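Local coordinates for protein thiamine pyrophosphokinase (Bacillus subtilis, PDB 3LM8) that catalyses the ATP-dependent pyrophosphorylation of thiamine to thiamine diphosphate, releasing AMP, in thiamine salvage, at residues L116-V121 with I158-D163; Q133-M138 with E150-I155; L167-T170 with P175-N178. The protein carries 1 engineered substitution. One frame throughout, in Å; residues are numbered along the deposited sequence.

The strongest contrast is between interaction 3, a partly buried hairpin with one backbone bond, one backbone-to-hydroxyl bond and packed leucines beside bound thiamine, and interactions 1 and 2, two small surface contacts. Interaction 1 sets two aromatic side chains against each other; in interaction 2 a lysine side chain meets a histidine ring and a piece of main chain. Both involve strand 154-159, one at the loop that leaves it and the other at the loop that leads into it, and they meet physically where the selenomethionine M138 packs against L117, Y118 and V121. Interaction 3 belongs to the separate four-stranded antiparallel sheet; its centre lies about 19 Å from that of either other contact.

Interaction 1: residues L116-V121 with I158-D163; sequences LLYKGV and IPFSED
Y118 and F160 are the nearest residues across the contact, their CA atoms 9.1 Å apart, the first on helix 107-122 and the second in the loop that follows strand 154-159, so the backbones stay well separated and the two rings span the interval. Each aromatic is thrown out from its backbone in the same way, with CG anti to the main-chain N (chi1 -172° in Y118, -171° in F160), and the two side chains then cross at roughly a right angle. The ring planes are nonetheless nearly parallel, tilted by 19°, but they are slid so far past each other that they barely overlap, and the centroids are 5.7 Å apart. The touch is therefore made by one corner of each ring: CD1 of Y118 lies 3.7 Å from CE1 of F160. I206 touches both side chains, and the selenomethionine at M138 also meets Y118. With no polar link between the segments, the contact rests on dispersion forces and on the partial shielding of two aromatic side chains from solvent, a small apolar join between helix and loop with little directional force to fix the rings.

Interaction 2: residues Q133-M138 with E150-I155; sequences QNHIQM and ENKRYI
K152 reaches from the loop ahead of strand 154-159 to Q133 and H135, and it contributes more surface to the contact than any other residue. Its chain runs extended through CD and then bends at the last torsion (chi4 -44°), which lets the methylene at CE and the ammonium group serve different partners. CE rides over one face of the H135 imidazole as a CH-pi contact, 4.0 Å from the ring centroid and 20° off the ring normal. It sits toward the rim of the ring, on the NE2 side, where the separation from CE of K152 to NE2 of H135 is 3.7 Å. The lysine and histidine side chains cross at about a right angle, so the lysine presents the single methylene CE to the ring instead of lying along it.

Beyond the bend, NZ of K152 comes to rest against the backbone of Q133, 3.5 Å from its CA. Q133 thus takes part through its main chain, while the far end of its side chain heads elsewhere. NZ of K152 stays 4.9 Å from NE2 of H135, and a lysine charge at that distance would probably make it somewhat harder for the histidine to take up a second proton.

Strand 207-212 lies between strands 134-139 and 154-159: H135 is bonded through its backbone to R211, and R153 and Y154 both face S212 in a classic beta bulge. K152, in the loop leading into strand 154-159, therefore reaches past strand 207-212 to the start of strand 134-139 in the large mixed sheet. Next to H135 along strand 134-139, I136 packs against F110, I114 and L117 of helix 107-122, while H135 itself meets I130 of the adjacent strand 126-131.

Interaction 3: residues L167-T170 with P175-N178; sequences LTLT and PLNN
The carbonyl oxygen of L176 is approached by two backbone groups of strand 167-170. It accepts the N-H of L169, with N of L169 2.8 Å from O of L176 and the donor tilted 23° from the carbonyl plane. It also receives a CA-H...O contact from T168, whose CA is 3.2 Å away. The N-H...O bond belongs to the antiparallel hydrogen-bonded pair L169 and L176.

One step further the ladder changes character. N178, which is poorly ordered, lies at a corner of the chain, and its N-H is directed to the hydroxyl of T168 instead of to the carbonyl of L167, which is close but badly angled. The bond from N178 N to T168 OG1 measures 2.9 Å and is nearly straight at 164°. T168 can offer this acceptor because its first torsion (chi1 -70°) sets OG1 anti to its own carbonyl carbon. A valine in its place would keep the branched bulk but would probably leave the N-H of N178 without this acceptor.

The two leucines of the bridged pair lie side by side and point the same way, with CD1 of L169 3.6 Å from CD2 of L176. That same L176 methyl also meets CD2 of L167 at 3.6 Å, so one methyl touches both leucines of the neighbouring strand. C188 adds to this cluster by touching L167 and L176.

The whole is a beta hairpin at the margin of a four-stranded antiparallel sheet, with strand 197-202 on the far side of strand 167-170. L176 lines the pocket of the bound thiamine, and the packing of L167 and L169 against it probably helps to hold it in place.

Interaction 1: residues L116-V121 with I158-D163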
loop_
_atom_site.group_PDB
_atom_site.type_symbol
_atom_site.label_atom_id
_atom_site.label_comp_id
_atom_site.label_asym_id
_atom_site.label_seq_id
_atom_site.Cartn_x
_atom_site.Cartn_y
_atom_site.Cartn_z
ATOM N N LEU A 116 8.249 -0.035 4.223
ATOM C CA LEU A 116 7.593 -1.329 4.404
ATOM C C LEU A 116 7.541 -2.110 3.093
ATOM O O LEU A 116 7.671 -3.333 3.091
ATOM C CB LEU A 116 6.158 -1.141 4.932
ATOM C CG LEU A 116 5.920 -0.691 6.384
ATOM C CD1 LEU A 116 6.507 -1.703 7.338
ATOM C CD2 LEU A 116 6.556 0.654 6.630
ATOM N N LEU A 117 7.339 -1.405 1.985
ATOM C CA LEU A 117 7.264 -2.046 0.677
ATOM C C LEU A 117 8.556 -2.789 0.315
ATOM O O LEU A 117 8.548 -3.752 -0.471
ATOM C CB LEU A 117 6.980 -0.993 -0.386
ATOM C CG LEU A 117 5.636 -0.290 -0.276
ATOM C CD1 LEU A 117 5.638 0.962 -1.149
ATOM C CD2 LEU A 117 4.544 -1.257 -0.685
ATOM N N TYR A 118 9.660 -2.315 0.884
ATOM C CA TYR A 118 10.970 -2.895 0.645
ATOM C C TYR A 118 10.989 -4.322 1.161
ATOM O O TYR A 118 11.550 -5.213 0.530
ATOM C CB TYR A 118 12.055 -2.074 1.352
ATOM C CG TYR A 118 13.452 -2.509 0.985
ATOM C CD1 TYR A 118 13.927 -2.347 -0.312
ATOM C CD2 TYR A 118 14.274 -3.155 1.910
ATOM C CE1 TYR A 118 15.175 -2.825 -0.685
ATOM C CE2 TYR A 118 15.532 -3.640 1.543
ATOM C CZ TYR A 118 15.969 -3.474 0.240
ATOM O OH TYR A 118 17.181 -3.983 -0.162
ATOM N N LYS A 119 10.360 -4.528 2.311
ATOM C CA LYS A 119 10.283 -5.838 2.946
ATOM C C LYS A 119 9.477 -6.802 2.081
ATOM O O LYS A 119 9.579 -8.017 2.221
ATOM C CB LYS A 119 9.626 -5.694 4.321
ATOM C CG LYS A 119 9.735 -6.900 5.231
ATOM C CD LYS A 119 9.201 -6.553 6.613
ATOM C CE LYS A 119 9.632 -7.564 7.664
ATOM N NZ LYS A 119 9.287 -7.092 9.036
ATOM N N GLY A 120 8.677 -6.249 1.178
ATOM C CA GLY A 120 7.858 -7.072 0.310
ATOM C C GLY A 120 8.575 -7.637 -0.896
ATOM O O GLY A 120 8.227 -8.722 -1.356
ATOM N N VAL A 121 9.559 -6.912 -1.424
ATOM C CA VAL A 121 10.304 -7.396 -2.582
ATOM C C VAL A 121 11.218 -8.520 -2.129
ATOM O O VAL A 121 11.529 -9.430 -2.897
ATOM C CB VAL A 121 11.152 -6.275 -3.243
ATOM C CG1 VAL A 121 10.237 -5.241 -3.878
ATOM C CG2 VAL A 121 12.045 -5.607 -2.220
ATOM N N ILE A 158 9.650 5.955 -9.688
ATOM C CA ILE A 158 10.739 6.540 -8.925
ATOM C C ILE A 158 11.723 5.486 -8.452
ATOM O O ILE A 158 11.337 4.488 -7.843
ATOM C CB ILE A 158 10.192 7.302 -7.714
ATOM C CG1 ILE A 158 9.139 8.303 -8.188
ATOM C CG2 ILE A 158 11.321 8.015 -6.995
ATOM C CD1 ILE A 158 8.410 8.987 -7.082
ATOM N N PRO A 159 13.015 5.693 -8.734
ATOM C CA PRO A 159 14.076 4.758 -8.337
ATOM C C PRO A 159 14.117 4.693 -6.816
ATOM O O PRO A 159 13.808 5.687 -6.158
ATOM C CB PRO A 159 15.350 5.397 -8.903
ATOM C CG PRO A 159 14.844 6.297 -10.025
ATOM C CD PRO A 159 13.566 6.859 -9.449
ATOM N N PHE A 160 14.501 3.545 -6.258
ATOM C CA PHE A 160 14.562 3.414 -4.804
ATOM C C PHE A 160 15.963 3.279 -4.207
ATOM O O PHE A 160 16.614 4.280 -3.925
ATOM C CB PHE A 160 13.693 2.248 -4.327
ATOM C CG PHE A 160 13.528 2.194 -2.832
ATOM C CD1 PHE A 160 14.348 1.380 -2.054
ATOM C CD2 PHE A 160 12.568 2.978 -2.199
ATOM C CE1 PHE A 160 14.211 1.349 -0.664
ATOM C CE2 PHE A 160 12.423 2.956 -0.812
ATOM C CZ PHE A 160 13.246 2.139 -0.044
ATOM N N SER A 161 16.434 2.055 -4.008
ATOM C CA SER A 161 17.755 1.863 -3.408
ATOM C C SER A 161 18.920 2.399 -4.249
ATOM O O SER A 161 19.763 3.143 -3.742
ATOM C CB SER A 161 17.987 0.381 -3.085
ATOM O OG SER A 161 18.079 -0.397 -4.266
ATOM N N GLU A 162 18.971 2.025 -5.525
ATOM C CA GLU A 162 20.045 2.476 -6.405
ATOM C C GLU A 162 19.504 2.868 -7.774
ATOM O O GLU A 162 18.291 2.972 -7.968
ATOM C CB GLU A 162 21.088 1.370 -6.586
ATOM C CG GLU A 162 21.524 0.677 -5.301
ATOM C CD GLU A 162 21.054 -0.771 -5.228
ATOM O OE1 GLU A 162 21.392 -1.458 -4.239
ATOM O OE2 GLU A 162 20.346 -1.220 -6.159
ATOM N N ASP A 163 20.414 3.078 -8.723
ATOM C CA ASP A 163 20.029 3.439 -10.084
ATOM C C ASP A 163 19.193 2.347 -10.761
ATOM O O ASP A 163 19.328 1.157 -10.459
ATOM C CB ASP A 163 21.265 3.699 -10.949
ATOM C CG ASP A 163 22.074 4.894 -10.483
ATOM O OD1 ASP A 163 21.498 5.786 -9.815
ATOM O OD2 ASP A 163 23.287 4.943 -10.808
#

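Interaction 2: residues Q133-M138 with E150-I155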
loop_
_atom_site.group_PDB
_atom_site.type_symbol
_atom_site.label_atom_id
_atom_site.label_comp_id
_atom_site.label_asym_id
_atom_site.label_seq_id
_atom_site.Cartn_x
_atom_site.Cartn_y
_atom_site.Cartn_z
ATOM N N GLN A 133 -6.360 8.842 -3.355
ATOM C CA GLN A 133 -5.964 9.124 -4.729
ATOM C C GLN A 133 -4.631 8.567 -5.195
ATOM O O GLN A 133 -4.085 9.030 -6.197
ATOM C CB GLN A 133 -6.030 10.641 -5.017
ATOM C CG GLN A 133 -5.438 11.557 -3.967
ATOM C CD GLN A 133 -5.814 13.019 -4.211
ATOM O OE1 GLN A 133 -5.436 13.603 -5.224
ATOM N NE2 GLN A 133 -6.569 13.608 -3.282
ATOM N N ASN A 134 -4.122 7.557 -4.494
ATOM C CA ASN A 134 -2.850 6.967 -4.884
ATOM C C ASN A 134 -2.747 5.457 -4.666
ATOM O O ASN A 134 -3.405 4.893 -3.791
ATOM C CB ASN A 134 -1.687 7.652 -4.149
ATOM C CG ASN A 134 -1.685 9.150 -4.329
ATOM O OD1 ASN A 134 -2.431 9.866 -3.659
ATOM N ND2 ASN A 134 -0.859 9.636 -5.243
ATOM N N HIS A 135 -1.911 4.825 -5.487
ATOM C CA HIS A 135 -1.632 3.400 -5.410
ATOM C C HIS A 135 -0.121 3.296 -5.542
ATOM O O HIS A 135 0.451 3.603 -6.584
ATOM C CB HIS A 135 -2.299 2.637 -6.557
ATOM C CG HIS A 135 -3.767 2.420 -6.370
ATOM N ND1 HIS A 135 -4.529 1.696 -7.261
ATOM C CD2 HIS A 135 -4.614 2.827 -5.395
ATOM C CE1 HIS A 135 -5.781 1.665 -6.841
ATOM N NE2 HIS A 135 -5.860 2.345 -5.711
ATOM N N ILE A 136 0.535 2.875 -4.477
ATOM C CA ILE A 136 1.979 2.767 -4.516
ATOM C C ILE A 136 2.394 1.313 -4.536
ATOM O O ILE A 136 1.790 0.479 -3.854
ATOM C CB ILE A 136 2.606 3.464 -3.294
ATOM C CG1 ILE A 136 2.200 4.929 -3.299
ATOM C CG2 ILE A 136 4.128 3.355 -3.346
ATOM C CD1 ILE A 136 2.335 5.579 -1.991
ATOM N N GLN A 137 3.425 1.013 -5.317
ATOM C CA GLN A 137 3.925 -0.351 -5.424
ATOM C C GLN A 137 5.381 -0.342 -5.847
ATOM O O GLN A 137 5.807 0.481 -6.659
ATOM C CB GLN A 137 3.106 -1.141 -6.439
ATOM C CG GLN A 137 2.729 -2.532 -5.990
ATOM C CD GLN A 137 1.978 -3.298 -7.069
ATOM O OE1 GLN A 137 0.894 -2.892 -7.502
ATOM N NE2 GLN A 137 2.554 -4.415 -7.511
HETATM N N MSE A 138 6.146 -1.259 -5.275
HETATM C CA MSE A 138 7.555 -1.370 -5.587
HETATM C C MSE A 138 7.801 -2.628 -6.388
HETATM O O MSE A 138 7.135 -3.639 -6.191
HETATM C CB MSE A 138 8.380 -1.407 -4.303
HETATM C CG MSE A 138 8.826 -0.040 -3.817
HETATM SE SE MSE A 138 10.083 -0.146 -2.351
HETATM C CE MSE A 138 10.801 -1.917 -2.656
ATOM N N GLU A 150 -9.247 4.220 -15.250
ATOM C CA GLU A 150 -10.285 5.201 -15.516
ATOM C C GLU A 150 -10.392 6.345 -14.512
ATOM O O GLU A 150 -10.875 7.415 -14.862
ATOM C CB GLU A 150 -11.644 4.502 -15.623
ATOM C CG GLU A 150 -11.967 3.604 -14.433
ATOM C CD GLU A 150 -13.402 3.107 -14.435
ATOM O OE1 GLU A 150 -13.756 2.309 -13.539
ATOM O OE2 GLU A 150 -14.174 3.519 -15.330
ATOM N N ASN A 151 -9.948 6.141 -13.275
ATOM C CA ASN A 151 -10.061 7.205 -12.276
ATOM C C ASN A 151 -8.772 7.901 -11.884
ATOM O O ASN A 151 -8.805 9.000 -11.325
ATOM C CB ASN A 151 -10.745 6.684 -11.016
ATOM C CG ASN A 151 -12.160 6.232 -11.276
ATOM O OD1 ASN A 151 -12.383 5.165 -11.844
ATOM N ND2 ASN A 151 -13.127 7.049 -10.875
ATOM N N LYS A 152 -7.644 7.265 -12.167
ATOM C CA LYS A 152 -6.342 7.837 -11.856
ATOM C C LYS A 152 -5.562 7.772 -13.154
ATOM O O LYS A 152 -5.228 6.683 -13.609
ATOM C CB LYS A 152 -5.644 7.003 -10.780
ATOM C CG LYS A 152 -6.461 6.815 -9.509
ATOM C CD LYS A 152 -5.683 6.028 -8.458
ATOM C CE LYS A 152 -6.586 5.636 -7.302
ATOM N NZ LYS A 152 -7.443 6.784 -6.906
ATOM N N ARG A 153 -5.264 8.933 -13.739
ATOM C CA ARG A 153 -4.572 8.992 -15.028
ATOM C C ARG A 153 -3.059 9.090 -15.029
ATOM O O ARG A 153 -2.424 8.863 -16.064
ATOM C CB ARG A 153 -5.116 10.154 -15.861
ATOM C CG ARG A 153 -4.656 11.534 -15.414
ATOM C CD ARG A 153 -5.272 12.594 -16.301
ATOM N NE ARG A 153 -4.948 12.343 -17.702
ATOM C CZ ARG A 153 -5.782 12.560 -18.712
ATOM N NH1 ARG A 153 -5.399 12.304 -19.955
ATOM N NH2 ARG A 153 -7.003 13.022 -18.479
ATOM N N TYR A 154 -2.478 9.441 -13.890
ATOM C CA TYR A 154 -1.028 9.571 -13.819
ATOM C C TYR A 154 -0.357 8.342 -13.237
ATOM O O TYR A 154 -0.851 7.725 -12.298
ATOM C CB TYR A 154 -0.647 10.811 -13.014
ATOM C CG TYR A 154 -1.292 12.083 -13.525
ATOM C CD1 TYR A 154 -2.524 12.504 -13.028
ATOM C CD2 TYR A 154 -0.673 12.858 -14.514
ATOM C CE1 TYR A 154 -3.125 13.667 -13.495
ATOM C CE2 TYR A 154 -1.266 14.019 -14.988
ATOM C CZ TYR A 154 -2.493 14.423 -14.475
ATOM O OH TYR A 154 -3.085 15.585 -14.926
ATOM N N ILE A 155 0.772 7.987 -13.839
ATOM C CA ILE A 155 1.563 6.834 -13.440
ATOM C C ILE A 155 2.978 7.359 -13.355
ATOM O O ILE A 155 3.542 7.716 -14.381
ATOM C CB ILE A 155 1.547 5.758 -14.532
ATOM C CG1 ILE A 155 0.137 5.207 -14.701
ATOM C CG2 ILE A 155 2.556 4.660 -14.212
ATOM C CD1 ILE A 155 -0.157 4.785 -16.125
#

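Interaction 3: residues L167-T170 with P175-N178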
loop_
_atom_site.group_PDB
_atom_site.type_symbol
_atom_site.label_atom_id
_atom_site.label_comp_id
_atom_site.label_asym_id
_atom_site.label_seq_id
_atom_site.Cartn_x
_atom_site.Cartn_y
_atom_site.Cartn_z
ATOM N N LEU A 167 15.566 0.728 -18.290
ATOM C CA LEU A 167 14.135 0.929 -18.110
ATOM C C LEU A 167 13.470 1.178 -19.453
ATOM O O LEU A 167 13.882 2.064 -20.203
ATOM C CB LEU A 167 13.866 2.131 -17.194
ATOM C CG LEU A 167 12.390 2.536 -17.012
ATOM C CD1 LEU A 167 11.611 1.379 -16.412
ATOM C CD2 LEU A 167 12.279 3.751 -16.099
ATOM N N THR A 168 12.439 0.396 -19.747
ATOM C CA THR A 168 11.697 0.530 -20.990
ATOM C C THR A 168 10.221 0.730 -20.696
ATOM O O THR A 168 9.633 0.007 -19.894
ATOM C CB THR A 168 11.866 -0.718 -21.872
ATOM O OG1 THR A 168 13.212 -0.772 -22.365
ATOM C CG2 THR A 168 10.881 -0.685 -23.043
ATOM N N LEU A 169 9.629 1.719 -21.347
ATOM C CA LEU A 169 8.216 2.021 -21.158
ATOM C C LEU A 169 7.481 1.935 -22.493
ATOM O O LEU A 169 7.922 2.500 -23.492
ATOM C CB LEU A 169 8.062 3.420 -20.559
ATOM C CG LEU A 169 8.803 3.637 -19.243
ATOM C CD1 LEU A 169 8.656 5.080 -18.817
ATOM C CD2 LEU A 169 8.253 2.716 -18.175
ATOM N N THR A 170 6.355 1.237 -22.505
ATOM C CA THR A 170 5.587 1.071 -23.728
ATOM C C THR A 170 4.105 1.209 -23.472
ATOM O O THR A 170 3.556 0.525 -22.611
ATOM C CB THR A 170 5.836 -0.305 -24.343
ATOM O OG1 THR A 170 7.234 -0.454 -24.617
ATOM C CG2 THR A 170 5.046 -0.457 -25.636
ATOM N N PRO A 175 7.416 7.612 -23.736
ATOM C CA PRO A 175 8.195 6.386 -23.942
ATOM C C PRO A 175 9.632 6.455 -23.435
ATOM O O PRO A 175 10.179 7.535 -23.203
ATOM C CB PRO A 175 8.133 6.189 -25.455
ATOM C CG PRO A 175 6.810 6.779 -25.807
ATOM C CD PRO A 175 6.828 8.063 -25.004
ATOM N N LEU A 176 10.231 5.276 -23.291
ATOM C CA LEU A 176 11.598 5.117 -22.808
ATOM C C LEU A 176 12.121 3.779 -23.325
ATOM O O LEU A 176 11.431 2.764 -23.215
ATOM C CB LEU A 176 11.587 5.106 -21.274
ATOM C CG LEU A 176 12.475 6.054 -20.467
ATOM C CD1 LEU A 176 12.327 7.484 -20.972
ATOM C CD2 LEU A 176 12.099 5.941 -18.995
ATOM N N ASN A 177 13.329 3.762 -23.884
ATOM C CA ASN A 177 13.895 2.506 -24.403
ATOM C C ASN A 177 15.257 2.189 -23.785
ATOM O O ASN A 177 16.233 2.899 -24.034
ATOM C CB ASN A 177 14.011 2.570 -25.936
ATOM C CG ASN A 177 14.556 1.279 -26.545
ATOM O OD1 ASN A 177 14.172 0.171 -26.155
ATOM N ND2 ASN A 177 15.446 1.420 -27.520
ATOM N N ASN A 178 15.312 1.115 -22.992
ATOM C CA ASN A 178 16.539 0.679 -22.306
ATOM C C ASN A 178 17.311 1.864 -21.729
ATOM O O ASN A 178 18.523 2.011 -21.913
ATOM C CB ASN A 178 17.426 -0.134 -23.255
ATOM C CG ASN A 178 16.960 -1.576 -23.393
ATOM O OD1 ASN A 178 17.386 -2.294 -24.297
ATOM N ND2 ASN A 178 16.091 -2.009 -22.486
#